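Side-chain contact in nucleoporin NUP159 (Saccharomyces cerevisiae, PDB 1XIP), which forms part of the nuclear pore complex and, through its N-terminal domain, tethers the helicase Dbp5 to the pore for mRNA export: residues 70-75 and 373-378. Sequence-based numbering, arbitrary orientation.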
loop_
_atom_site.group_PDB
_atom_site.type_symbol
_atom_site.label_atom_id
_atom_site.label_comp_id
_atom_site.label_asym_id
_atom_site.label_seq_id
_atom_site.Cartn_x
_atom_site.Cartn_y
_atom_site.Cartn_z
ATOM N N ASP A 70 20.261 -11.915 0.483
ATOM C CA ASP A 70 21.309 -12.719 -0.131
ATOM C C ASP A 70 20.765 -13.724 -1.138
ATOM O O ASP A 70 21.407 -14.004 -2.160
ATOM C CB ASP A 70 22.089 -13.459 0.949
ATOM C CG ASP A 70 23.044 -12.560 1.708
ATOM O OD1 ASP A 70 23.120 -11.351 1.401
ATOM O OD2 ASP A 70 23.763 -12.977 2.648
ATOM N N HIS A 71 19.597 -14.282 -0.834
ATOM C CA HIS A 71 18.923 -15.204 -1.742
ATOM C C HIS A 71 18.572 -14.513 -3.068
ATOM O O HIS A 71 18.766 -15.067 -4.148
ATOM C CB HIS A 71 17.663 -15.790 -1.086
ATOM C CG HIS A 71 16.880 -16.691 -1.988
ATOM N ND1 HIS A 71 17.366 -17.906 -2.439
ATOM C CD2 HIS A 71 15.649 -16.553 -2.535
ATOM C CE1 HIS A 71 16.466 -18.474 -3.222
ATOM N NE2 HIS A 71 15.415 -17.672 -3.298
ATOM N N ILE A 72 18.067 -13.290 -2.971
ATOM C CA ILE A 72 17.609 -12.555 -4.139
ATOM C C ILE A 72 18.775 -12.013 -4.977
ATOM O O ILE A 72 18.739 -12.067 -6.202
ATOM C CB ILE A 72 16.687 -11.403 -3.699
ATOM C CG1 ILE A 72 15.427 -11.930 -3.001
ATOM C CG2 ILE A 72 16.385 -10.479 -4.859
ATOM C CD1 ILE A 72 14.398 -12.555 -3.898
ATOM N N THR A 73 19.810 -11.508 -4.312
ATOM C CA THR A 73 20.894 -10.813 -5.002
ATOM C C THR A 73 22.040 -11.711 -5.480
ATOM O O THR A 73 22.669 -11.428 -6.503
ATOM C CB THR A 73 21.413 -9.610 -4.163
ATOM O OG1 THR A 73 21.789 -10.037 -2.847
ATOM C CG2 THR A 73 20.285 -8.642 -3.902
ATOM N N SER A 74 22.312 -12.785 -4.747
ATOM C CA SER A 74 23.268 -13.801 -5.207
ATOM C C SER A 74 22.517 -15.059 -5.674
ATOM O O SER A 74 21.283 -15.109 -5.628
ATOM C CB SER A 74 24.300 -14.124 -4.112
ATOM O OG SER A 74 23.755 -14.963 -3.103
ATOM N N ASP A 75 23.248 -16.057 -6.153
ATOM C CA ASP A 75 22.607 -17.288 -6.640
ATOM C C ASP A 75 23.151 -18.518 -5.897
ATOM O O ASP A 75 23.230 -19.621 -6.457
ATOM C CB ASP A 75 22.757 -17.427 -8.181
ATOM C CG ASP A 75 21.432 -17.134 -8.940
ATOM O OD1 ASP A 75 20.800 -18.088 -9.459
ATOM O OD2 ASP A 75 20.953 -15.982 -9.069
ATOM N N GLY A 373 4.019 -14.538 -5.854
ATOM C CA GLY A 373 4.974 -14.927 -4.832
ATOM C C GLY A 373 6.399 -14.576 -5.193
ATOM O O GLY A 373 7.335 -14.979 -4.526
ATOM N N SER A 374 6.568 -13.834 -6.279
ATOM C CA SER A 374 7.879 -13.366 -6.671
ATOM C C SER A 374 8.209 -12.100 -5.909
ATOM O O SER A 374 7.328 -11.273 -5.664
ATOM C CB SER A 374 7.921 -13.116 -8.167
ATOM O OG SER A 374 9.265 -13.009 -8.602
ATOM N N LEU A 375 9.472 -11.964 -5.515
ATOM C CA LEU A 375 9.924 -10.793 -4.789
ATOM C C LEU A 375 11.029 -10.113 -5.554
ATOM O O LEU A 375 11.972 -10.752 -6.012
ATOM C CB LEU A 375 10.404 -11.148 -3.366
ATOM C CG LEU A 375 10.657 -9.921 -2.452
ATOM C CD1 LEU A 375 9.984 -10.073 -1.155
ATOM C CD2 LEU A 375 12.110 -9.632 -2.238
ATOM N N GLN A 376 10.919 -8.801 -5.651
ATOM C CA GLN A 376 11.870 -7.974 -6.355
ATOM C C GLN A 376 12.547 -7.011 -5.357
ATOM O O GLN A 376 11.869 -6.433 -4.484
ATOM C CB GLN A 376 11.114 -7.194 -7.401
ATOM C CG GLN A 376 11.942 -6.301 -8.239
ATOM C CD GLN A 376 11.103 -5.438 -9.186
ATOM O OE1 GLN A 376 9.849 -5.477 -9.154
ATOM N NE2 GLN A 376 11.787 -4.654 -10.031
ATOM N N ILE A 377 13.868 -6.858 -5.464
ATOM C CA ILE A 377 14.566 -5.831 -4.691
ATOM C C ILE A 377 15.082 -4.745 -5.617
ATOM O O ILE A 377 15.771 -5.026 -6.602
ATOM C CB ILE A 377 15.742 -6.398 -3.853
ATOM C CG1 ILE A 377 15.251 -7.400 -2.805
ATOM C CG2 ILE A 377 16.511 -5.248 -3.171
ATOM C CD1 ILE A 377 16.369 -7.977 -1.953
ATOM N N VAL A 378 14.754 -3.503 -5.272
ATOM C CA VAL A 378 15.081 -2.352 -6.096
ATOM C C VAL A 378 15.724 -1.253 -5.219
ATOM O O VAL A 378 15.116 -0.754 -4.269
ATOM C CB VAL A 378 13.800 -1.843 -6.839
ATOM C CG1 VAL A 378 14.073 -0.616 -7.571
ATOM C CG2 VAL A 378 13.297 -2.877 -7.815
#
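I72 and I377 carry the same first torsion, chi1 -63° in each, which sets CG1 opposite the carbonyl carbon and CG2 opposite the backbone N; they part at chi2, where I377 runs on fully extended (-180°) while I72 bends (-74°). The extended arm of I377 therefore reaches from the strand to the helix and lays its CD1 against the branch of I72, 3.8 Å from I72 CG2 and 3.9 Å from I72 CB. The two side chains pass each other at a slant. The bent arm of I72 takes a second course, toward L375, whose side chain it crosses at about a right angle: I72 CD1 stands 4.1 Å from L375 CD2 and 3.7 Å from L375 O. T73 adds a looser touch at the margin, its CG2 4.4 Å from I377 CD1, while its OG1 turns back to hydrogen-bond R69 O. No hydrogen bond spans the two segments; I72, L375 and I377 are all buried, and the contact rests on apolar packing. Beyond I72 the helix closes on S74: S74 OG bonds D70 O at 2.7 Å, and S74 N bonds the same oxygen from the other face of the carbonyl plane. K25 NZ, from strand 18-26, bonds H71 O and S74 O and forms a salt bridge with D75 OD2, a polar link between the helix end and the sheet. L375 and I377 also touch Y367 of the adjacent strand 365-370. Helix 65-73, which follows strand 59-64 of one four-stranded antiparallel sheet, thus packs through I72 on strand 374-381 of another, whose outer strand 18-26 comes from early in the chain, so that both chain ends close this blade, as in the velcro closure of beta-propellers.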